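Local atomic coordinates of periplasmic binding protein/LacI transcriptional regulator (Brachyspira murdochii, PDB entry 4KQC), a protein that probably binds a sugar or similar small solute as the extracytoplasmic binding component of an ABC transporter. Residues V223-S226 against A232-I235; V236-A239 against D244-V247; K254-A259 against Q266-Q271; I209-S212 against M216-G219. One frame throughout, in Å; residues are numbered along the deposited sequence. Where two conformers were deposited one is given.

Contact 1: residues V223-S226 against A232-I235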
loop_
_atom_site.group_PDB
_atom_site.type_symbol
_atom_site.label_atom_id
_atom_site.label_comp_id
_atom_site.label_asym_id
_atom_site.label_seq_id
_atom_site.Cartn_x
_atom_site.Cartn_y
_atom_site.Cartn_z
ATOM N N VAL A 223 9.989 -4.177 -17.772
ATOM C CA VAL A 223 10.887 -5.289 -18.135
ATOM C C VAL A 223 10.127 -6.531 -18.637
ATOM O O VAL A 223 10.572 -7.219 -19.596
ATOM C CB VAL A 223 11.723 -5.695 -16.901
ATOM C CG1 VAL A 223 12.675 -6.825 -17.183
ATOM C CG2 VAL A 223 12.540 -4.504 -16.455
ATOM N N TYR A 224 9.033 -6.817 -17.964
ATOM C CA TYR A 224 8.180 -7.998 -18.314
ATOM C C TYR A 224 6.871 -7.531 -18.941
ATOM O O TYR A 224 6.135 -6.726 -18.339
ATOM C CB TYR A 224 7.908 -8.834 -17.089
ATOM C CG TYR A 224 9.086 -9.691 -16.728
ATOM C CD1 TYR A 224 9.335 -10.895 -17.403
ATOM C CD2 TYR A 224 9.979 -9.322 -15.723
ATOM C CE1 TYR A 224 10.402 -11.664 -17.069
ATOM C CE2 TYR A 224 11.040 -10.100 -15.414
ATOM C CZ TYR A 224 11.252 -11.277 -16.082
ATOM O OH TYR A 224 12.337 -12.024 -15.773
ATOM N N LYS A 225 6.584 -7.995 -20.138
ATOM C CA LYS A 225 5.562 -7.396 -20.936
ATOM C C LYS A 225 4.627 -8.394 -21.559
ATOM O O LYS A 225 3.679 -7.993 -22.213
ATOM C CB LYS A 225 6.215 -6.529 -22.049
ATOM C CG LYS A 225 7.012 -5.346 -21.469
ATOM C CD LYS A 225 7.333 -4.285 -22.499
ATOM C CE LYS A 225 8.710 -4.427 -23.086
ATOM N NZ LYS A 225 9.052 -3.171 -23.847
ATOM N N SER A 226 4.844 -9.680 -21.315
ATOM C CA SER A 226 3.999 -10.702 -21.930
ATOM C C SER A 226 3.876 -11.903 -21.008
ATOM O O SER A 226 4.770 -12.129 -20.180
ATOM C CB SER A 226 4.621 -11.133 -23.252
ATOM O OG SER A 226 3.886 -12.244 -23.827
ATOM N N ALA A 232 8.577 -11.920 -26.730
ATOM C CA ALA A 232 9.608 -11.055 -26.170
ATOM C C ALA A 232 9.221 -10.683 -24.759
ATOM O O ALA A 232 8.040 -10.410 -24.496
ATOM C CB ALA A 232 9.710 -9.794 -26.978
ATOM N N ASN A 233 10.209 -10.664 -23.847
ATOM C CA ASN A 233 9.990 -10.120 -22.513
ATOM C C ASN A 233 8.866 -10.817 -21.776
ATOM O O ASN A 233 8.100 -10.199 -21.049
ATOM C CB ASN A 233 9.672 -8.637 -22.578
ATOM C CG ASN A 233 10.638 -7.895 -23.443
ATOM O OD1 ASN A 233 10.240 -7.074 -24.287
ATOM N ND2 ASN A 233 11.908 -8.260 -23.322
ATOM N N THR A 234 8.790 -12.124 -21.941
ATOM C CA THR A 234 7.732 -12.925 -21.315
ATOM C C THR A 234 8.088 -13.516 -19.940
ATOM O O THR A 234 9.254 -13.850 -19.650
ATOM C CB THR A 234 7.315 -14.075 -22.262
ATOM O OG1 THR A 234 6.141 -14.722 -21.734
ATOM C CG2 THR A 234 8.457 -15.118 -22.432
ATOM N N ILE A 235 7.078 -13.674 -19.114
ATOM C CA ILE A 235 7.255 -14.437 -17.848
ATOM C C ILE A 235 7.308 -15.940 -18.073
ATOM O O ILE A 235 7.730 -16.687 -17.178
ATOM C CB ILE A 235 6.181 -14.098 -16.764
ATOM C CG1 ILE A 235 4.784 -14.452 -17.235
ATOM C CG2 ILE A 235 6.232 -12.632 -16.404
ATOM C CD1 ILE A 235 3.774 -14.766 -16.146
#
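Tyr224 and Ser226 meet Asn233, Thr234 and Ile235 where the chain leaves helix 214-223 and a loop brings it back alongside, the two segments running nearly at right angles. The backbone carbonyl of Asn233 is the centre of the exchange: Lys225 N donates to Asn233 O at 2.8 Å, while Ser226 N adds a weak second bond to the same oxygen. In return Ile235 N donates to Ser226 O over 3.0 Å, so Ser226 and Thr234 form a single beta bridge that closes the loop between them. The Tyr224 side chain is worth following outward. Its CB sits 4.2 Å from Asn233 O. With CG anti to the carbonyl carbon (chi1 -78°), the ring swings over to Ile235, whose CG2 methyl meets CD1 at 3.7 Å on an oblique approach. One atom further, CE1 has Thr234 O beside the ring edge, 3.6 Å away. The hydroxyl at the tip passes beyond this pair of segments and hydrogen-bonds Asp238. All of this belongs to the long connection that carries the chain from helix 214-223 to strand 246-250 in a periplasmic binding protein fold, the centre of the contact about 24 Å from the centre of the chain. On the outer side, in the Asn233 conformer given, Lys225 and Asn233 run side by side and point the same way. The two hydroxyls are held within the loop: Ser226 OG bonds Glu228 N, and Thr234 OG1 bonds Glu228 O.

Contact 2: residues V236-A239 against D244-V247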
loop_
_atom_site.group_PDB
_atom_site.type_symbol
_atom_site.label_atom_id
_atom_site.label_comp_id
_atom_site.label_asym_id
_atom_site.label_seq_id
_atom_site.Cartn_x
_atom_site.Cartn_y
_atom_site.Cartn_z
ATOM N N VAL A 236 6.946 -16.381 -19.275
ATOM C CA VAL A 236 6.784 -17.802 -19.550
ATOM C C VAL A 236 8.151 -18.433 -19.743
ATOM O O VAL A 236 8.942 -17.984 -20.549
ATOM C CB VAL A 236 5.864 -18.049 -20.784
ATOM C CG1 VAL A 236 5.754 -19.530 -21.119
ATOM C CG2 VAL A 236 4.487 -17.485 -20.550
ATOM N N GLY A 237 8.445 -19.446 -18.948
ATOM C CA GLY A 237 9.706 -20.140 -19.020
ATOM C C GLY A 237 10.874 -19.409 -18.387
ATOM O O GLY A 237 12.003 -19.881 -18.497
ATOM N N ASP A 238 10.622 -18.283 -17.707
ATOM C CA ASP A 238 11.726 -17.463 -17.190
ATOM C C ASP A 238 11.970 -17.590 -15.718
ATOM O O ASP A 238 12.821 -16.894 -15.185
ATOM C CB ASP A 238 11.607 -15.981 -17.548
ATOM C CG ASP A 238 12.972 -15.264 -17.555
ATOM O OD1 ASP A 238 14.002 -15.887 -17.934
ATOM O OD2 ASP A 238 13.037 -14.055 -17.260
ATOM N N ALA A 239 11.290 -18.515 -15.073
ATOM C CA ALA A 239 11.543 -18.798 -13.661
ATOM C C ALA A 239 12.762 -19.660 -13.487
ATOM O O ALA A 239 13.229 -20.310 -14.414
ATOM C CB ALA A 239 10.341 -19.420 -13.002
ATOM N N ASP A 244 7.079 -20.785 -15.174
ATOM C CA ASP A 244 6.655 -19.388 -15.308
ATOM C C ASP A 244 6.843 -18.635 -13.995
ATOM O O ASP A 244 6.649 -19.172 -12.939
ATOM C CB ASP A 244 5.209 -19.295 -15.661
ATOM C CG ASP A 244 4.874 -19.986 -16.964
ATOM O OD1 ASP A 244 5.792 -20.353 -17.704
ATOM O OD2 ASP A 244 3.679 -20.098 -17.225
ATOM N N LEU A 245 7.233 -17.369 -14.106
ATOM C CA LEU A 245 7.330 -16.530 -12.931
ATOM C C LEU A 245 5.970 -16.298 -12.307
ATOM O O LEU A 245 5.007 -16.088 -13.046
ATOM C CB LEU A 245 7.945 -15.168 -13.283
ATOM C CG LEU A 245 9.389 -15.167 -13.591
ATOM C CD1 LEU A 245 9.828 -13.864 -14.196
ATOM C CD2 LEU A 245 10.203 -15.328 -12.310
ATOM N N VAL A 246 5.920 -16.388 -10.991
ATOM C CA VAL A 246 4.731 -16.066 -10.194
ATOM C C VAL A 246 4.917 -14.699 -9.582
ATOM O O VAL A 246 5.731 -14.527 -8.704
ATOM C CB VAL A 246 4.449 -17.098 -9.082
ATOM C CG1 VAL A 246 3.187 -16.721 -8.315
ATOM C CG2 VAL A 246 4.325 -18.494 -9.713
ATOM N N VAL A 247 4.160 -13.755 -10.099
ATOM C CA VAL A 247 4.305 -12.358 -9.715
ATOM C C VAL A 247 2.993 -11.873 -9.095
ATOM O O VAL A 247 1.925 -12.103 -9.660
ATOM C CB VAL A 247 4.704 -11.509 -10.933
ATOM C CG1 VAL A 247 4.878 -10.042 -10.539
ATOM C CG2 VAL A 247 5.959 -12.065 -11.623
#
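The Asp244 carboxylate is the flat group here, and its OD1 meets Gly237 N at 3.1 Å. The N-H comes in on the anti side of that oxygen, 27° out of the carboxylate plane, with an angle of 152° at the hydrogen. Beside it, Val236 packs against the same oxygen, with CA 3.3 Å and CG1 3.5 Å from Asp244 OD1; the valine and aspartate side chains run alongside each other. Although the CB of Asp244 points away from 236-239, CG lies anti to the carbonyl carbon (chi1 -60°), which brings the carboxylate back to Gly237. Further along, Ala239 CB lies 3.7 Å from Asp244 O, a carbonyl that also accepts from Arg131. The CD2 methyl of Leu245 reaches Ala239 CB at 4.2 Å. Replacing Asp244 with an alanine would probably leave the Gly237 N-H without this acceptor and the loop freer to shift. Asp238 spends its own carboxylate outside the pair, adding the backbone N-H groups of Gly203 and Lys204 to its tyrosine partner. The contact thus closes the loop leading into strand 246-250 with one charged acceptor on a backbone N-H and a small apolar patch behind it, and a full negative charge on the acceptor may partly offset the long, out-of-plane approach.

Contact 3: residues K254-A259 against Q266-Q271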
loop_
_atom_site.group_PDB
_atom_site.type_symbol
_atom_site.label_atom_id
_atom_site.label_comp_id
_atom_site.label_asym_id
_atom_site.label_seq_id
_atom_site.Cartn_x
_atom_site.Cartn_y
_atom_site.Cartn_z
ATOM N N LYS A 254 -4.178 1.352 -13.593
ATOM C CA LYS A 254 -4.417 0.674 -14.862
ATOM C C LYS A 254 -3.333 -0.289 -15.312
ATOM O O LYS A 254 -3.636 -1.371 -15.767
ATOM C CB LYS A 254 -4.690 1.683 -15.978
ATOM C CG LYS A 254 -4.930 1.102 -17.356
ATOM C CD LYS A 254 -6.384 1.084 -17.747
ATOM C CE LYS A 254 -6.574 0.524 -19.156
ATOM N NZ LYS A 254 -7.450 -0.680 -19.106
ATOM N N PRO A 255 -2.032 0.121 -15.235
ATOM C CA PRO A 255 -1.043 -0.868 -15.742
ATOM C C PRO A 255 -1.092 -2.210 -15.007
ATOM O O PRO A 255 -0.996 -3.256 -15.639
ATOM C CB PRO A 255 0.306 -0.185 -15.531
ATOM C CG PRO A 255 0.001 1.250 -15.348
ATOM C CD PRO A 255 -1.394 1.347 -14.768
ATOM N N GLN A 256 -1.213 -2.146 -13.691
ATOM C CA GLN A 256 -1.346 -3.343 -12.886
ATOM C C GLN A 256 -2.602 -4.143 -13.222
ATOM O O GLN A 256 -2.560 -5.384 -13.210
ATOM C CB GLN A 256 -1.272 -2.996 -11.379
ATOM C CG GLN A 256 -1.234 -4.211 -10.478
ATOM C CD GLN A 256 -0.722 -3.962 -9.052
ATOM O OE1 GLN A 256 -0.336 -4.915 -8.347
ATOM N NE2 GLN A 256 -0.718 -2.688 -8.598
ATOM N N LEU A 257 -3.735 -3.463 -13.385
ATOM C CA LEU A 257 -4.998 -4.157 -13.695
ATOM C C LEU A 257 -4.867 -4.850 -15.017
ATOM O O LEU A 257 -5.247 -6.002 -15.195
ATOM C CB LEU A 257 -6.147 -3.146 -13.745
ATOM C CG LEU A 257 -6.512 -2.493 -12.400
ATOM C CD1 LEU A 257 -7.594 -1.436 -12.524
ATOM C CD2 LEU A 257 -6.952 -3.596 -11.483
ATOM N N ASP A 258 -4.340 -4.151 -16.023
ATOM C CA ASP A 258 -4.167 -4.794 -17.328
ATOM C C ASP A 258 -3.211 -5.999 -17.241
ATOM O O ASP A 258 -3.446 -7.012 -17.920
ATOM C CB ASP A 258 -3.585 -3.778 -18.305
ATOM C CG ASP A 258 -4.598 -2.745 -18.736
ATOM O OD1 ASP A 258 -5.818 -2.941 -18.479
ATOM O OD2 ASP A 258 -4.146 -1.742 -19.349
ATOM N N ALA A 259 -2.128 -5.869 -16.451
ATOM C CA ALA A 259 -1.179 -6.999 -16.279
ATOM C C ALA A 259 -1.874 -8.199 -15.661
ATOM O O ALA A 259 -1.535 -9.337 -15.962
ATOM C CB ALA A 259 0.011 -6.614 -15.454
ATOM N N GLN A 266 -0.289 -12.540 -11.297
ATOM C CA GLN A 266 -1.291 -13.540 -10.935
ATOM C C GLN A 266 -2.406 -12.939 -10.107
ATOM O O GLN A 266 -3.543 -13.389 -10.184
ATOM C CB GLN A 266 -0.668 -14.747 -10.221
ATOM C CG GLN A 266 0.319 -15.532 -11.070
ATOM C CD GLN A 266 -0.181 -15.701 -12.515
ATOM O OE1 GLN A 266 0.349 -15.098 -13.486
ATOM N NE2 GLN A 266 -1.266 -16.462 -12.654
ATOM N N GLY A 267 -2.110 -11.912 -9.323
ATOM C CA GLY A 267 -3.120 -11.339 -8.440
ATOM C C GLY A 267 -2.422 -10.313 -7.576
ATOM O O GLY A 267 -1.162 -10.301 -7.522
ATOM N N SER A 268 -3.222 -9.545 -6.883
ATOM C CA SER A 268 -2.745 -8.522 -5.963
ATOM C C SER A 268 -3.703 -8.303 -4.843
ATOM O O SER A 268 -4.855 -8.788 -4.853
ATOM C CB SER A 268 -2.549 -7.186 -6.720
ATOM O OG SER A 268 -1.471 -7.256 -7.654
ATOM N N VAL A 269 -3.270 -7.590 -3.815
ATOM C CA VAL A 269 -4.210 -7.189 -2.756
ATOM C C VAL A 269 -4.602 -5.750 -2.903
ATOM O O VAL A 269 -3.769 -4.932 -3.288
ATOM C CB VAL A 269 -3.657 -7.458 -1.332
ATOM C CG1 VAL A 269 -3.572 -8.928 -1.097
ATOM C CG2 VAL A 269 -2.334 -6.825 -1.100
ATOM N N THR A 270 -5.876 -5.455 -2.659
ATOM C CA THR A 270 -6.368 -4.061 -2.756
ATOM C C THR A 270 -6.798 -3.590 -1.402
ATOM O O THR A 270 -7.299 -4.338 -0.568
ATOM C CB THR A 270 -7.549 -3.879 -3.743
ATOM O OG1 THR A 270 -7.942 -2.508 -3.822
ATOM C CG2 THR A 270 -8.769 -4.720 -3.403
ATOM N N GLN A 271 -6.602 -2.318 -1.176
ATOM C CA GLN A 271 -7.171 -1.664 -0.015
ATOM C C GLN A 271 -8.628 -1.269 -0.254
ATOM O O GLN A 271 -9.186 -1.581 -1.270
ATOM C CB GLN A 271 -6.347 -0.430 0.351
ATOM C CG GLN A 271 -4.820 -0.595 0.468
ATOM C CD GLN A 271 -4.154 0.713 0.830
ATOM O OE1 GLN A 271 -4.375 1.230 1.952
ATOM N NE2 GLN A 271 -3.394 1.278 -0.055
#
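Helix 254-259 stands off from strand 267-270, the closest CA atoms being those of Gln256 and Ser268 at 8.8 Å, so side chains must bridge the gap. The two belong to a beta-alpha-beta unit: strand 246-250 leads into helix 254-261, which crosses over to the parallel neighbour, strand 267-270, as in the alpha/beta lobes of periplasmic binding proteins. A single pair makes the junction. Gln256 points at the strand from the helix and Ser268 points back from the strand. Gln256 has CG anti to the backbone N (chi1 -173°) and stays extended beyond it, which carries the amide across to the serine. Ser268 OG donates to Gln256 OE1, approaching from above the carbonyl plane, 36° out of it, instead of along a lone pair. Behind the hydroxyl, Ser268 CB lies 3.6 Å from Gln256 OE1.

The other end of the amide is taken up as well. Gln256 NE2 donates to the backbone oxygens of Phe250 and Ser252, at the end of strand 246-250 and in the turn that follows it. Both ends of this buried amide are therefore bonded, which should fix its rotation and ties the helix to both strands of the unit. Ala217 of helix 214-223 packs against Gln256, and Tyr303 of strand 301-303 touches Ser268. On the helix's other side, in the Lys254 conformer given, Lys254 NZ makes a salt bridge with Asp258 OD1, one turn on. Across the helix-strand gap, the closest approach is Ser268 OG to Gln256 OE1, at 2.7 Å.

Contact 4: residues I209-S212 against M216-G219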
loop_
_atom_site.group_PDB
_atom_site.type_symbol
_atom_site.label_atom_id
_atom_site.label_comp_id
_atom_site.label_asym_id
_atom_site.label_seq_id
_atom_site.Cartn_x
_atom_site.Cartn_y
_atom_site.Cartn_z
ATOM N N ILE A 209 8.020 -13.121 -7.564
ATOM C CA ILE A 209 8.321 -11.746 -7.277
ATOM C C ILE A 209 7.121 -11.106 -6.644
ATOM O O ILE A 209 6.000 -11.172 -7.204
ATOM C CB ILE A 209 8.646 -11.010 -8.564
ATOM C CG1 ILE A 209 9.859 -11.658 -9.298
ATOM C CG2 ILE A 209 8.866 -9.548 -8.225
ATOM C CD1 ILE A 209 10.137 -11.061 -10.691
ATOM N N TYR A 210 7.318 -10.540 -5.463
ATOM C CA TYR A 210 6.247 -9.782 -4.750
ATOM C C TYR A 210 6.538 -8.266 -4.941
ATOM O O TYR A 210 7.625 -7.757 -4.619
ATOM C CB TYR A 210 6.242 -10.125 -3.266
ATOM C CG TYR A 210 5.483 -9.157 -2.387
ATOM C CD1 TYR A 210 4.236 -8.675 -2.706
ATOM C CD2 TYR A 210 6.006 -8.749 -1.183
ATOM C CE1 TYR A 210 3.511 -7.855 -1.832
ATOM C CE2 TYR A 210 5.330 -7.888 -0.368
ATOM C CZ TYR A 210 4.100 -7.452 -0.661
ATOM O OH TYR A 210 3.492 -6.605 0.213
ATOM N N LEU A 211 5.561 -7.574 -5.527
ATOM C CA LEU A 211 5.566 -6.151 -5.804
ATOM C C LEU A 211 4.794 -5.388 -4.730
ATOM O O LEU A 211 3.591 -5.547 -4.645
ATOM C CB LEU A 211 4.925 -5.971 -7.196
ATOM C CG LEU A 211 5.501 -6.765 -8.372
ATOM C CD1 LEU A 211 4.544 -6.725 -9.550
ATOM C CD2 LEU A 211 6.879 -6.234 -8.691
ATOM N N SER A 212 5.485 -4.697 -3.821
ATOM C CA SER A 212 4.863 -4.081 -2.640
ATOM C C SER A 212 3.990 -2.866 -2.894
ATOM O O SER A 212 3.301 -2.449 -1.967
ATOM C CB SER A 212 5.882 -3.824 -1.521
ATOM O OG SER A 212 6.788 -2.811 -1.875
HETATM N N MSE A 216 6.222 -0.253 -7.815
HETATM C CA MSE A 216 6.946 -1.486 -8.094
HETATM C C MSE A 216 6.393 -2.216 -9.283
HETATM O O MSE A 216 7.168 -2.731 -10.110
HETATM C CB MSE A 216 6.995 -2.421 -6.887
HETATM C CG MSE A 216 7.546 -1.946 -5.557
HETATM SE SE MSE A 216 9.376 -1.247 -5.666
HETATM C CE MSE A 216 8.980 0.685 -5.739
ATOM N N ALA A 217 5.066 -2.333 -9.355
ATOM C CA ALA A 217 4.425 -3.014 -10.493
ATOM C C ALA A 217 4.726 -2.301 -11.809
ATOM O O ALA A 217 5.082 -2.951 -12.793
ATOM C CB ALA A 217 2.953 -3.115 -10.268
ATOM N N ARG A 218 4.655 -0.976 -11.823
ATOM C CA ARG A 218 5.024 -0.246 -13.070
ATOM C C ARG A 218 6.447 -0.525 -13.507
ATOM O O ARG A 218 6.683 -0.745 -14.667
ATOM C CB ARG A 218 4.830 1.271 -12.936
ATOM C CG ARG A 218 3.426 1.801 -13.026
ATOM C CD ARG A 218 3.468 3.301 -13.446
ATOM N NE ARG A 218 4.318 4.116 -12.572
ATOM C CZ ARG A 218 4.027 4.474 -11.312
ATOM N NH1 ARG A 218 2.876 4.137 -10.720
ATOM N NH2 ARG A 218 4.888 5.219 -10.632
ATOM N N GLY A 219 7.420 -0.463 -12.597
ATOM C CA GLY A 219 8.792 -0.758 -12.901
ATOM C C GLY A 219 8.978 -2.150 -13.391
ATOM O O GLY A 219 9.724 -2.426 -14.331
#
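Leu211 and Ser212 are the residues of 209-212 that touch the helix, pressing on Met216 and Ala217. Earlier in the strand, Ile209 and Tyr210 serve other neighbours: Ile209 lies against Phe220 further along the helix, and the Tyr210 ring stacks on Phe161. Leu211 then turns its side chain to the helix. Its CB meets the CB of Met216, a selenomethionine in this crystal, at 4.1 Å. Because CG is anti to the carbonyl carbon (chi1 -54°), the two methyls fork over the first turn: CD1 rests on Ala217, 3.8 Å from its CA and 4.0 Å from its CB, while CD2 lies 3.8 Å from Met216 O. Putting an alanine here would remove both methyls and would probably open a gap beside Ala217, with the helix less firmly seated on the sheet. At Ser212 the strand has ended. Met216 CG packs 3.9 Å from both Ser212 N and Ser212 OG; the chain then bends so that its end leads away from this segment, and the side chain also touches Leu148 and Pro186. Leu146 O holds the Ser212 hydroxyl, and Arg157 NH1 the Ser212 carbonyl. No hydrogen bond crosses between the two segments, so van der Waals packing, mostly apolar, carries the join. This is the strand-to-helix step of a beta-alpha-beta unit, strand 208-211 passing into helix 214-223 and on to the parallel strand 246-250, the repeated build of a periplasmic binding protein lobe.

In the fold
Contacts 4, 1, 2 and 3 follow one another along the chain, all in the lobe built on the mixed sheet. Contact 4 seats helix 214-223 beside strand 208-211; contacts 1 and 2, their centres about 10 Å apart, fold the long connection to strand 246-250 and are joined by a probable hydrogen bond from Leu245 N to Ile235 O at 3.2 Å. Strand 246-250 is the common neighbour: Val246 O probably accepts from Ile209 N of contact 4 at 2.9 Å, and Val247 O probably accepts from Gln266 N of contact 3 at 2.8 Å. Contacts 3 and 4, about 10 Å apart between centres, lie nearer the middle of the molecule, where Pro255 CG packs 4.2 Å from Arg218 CG.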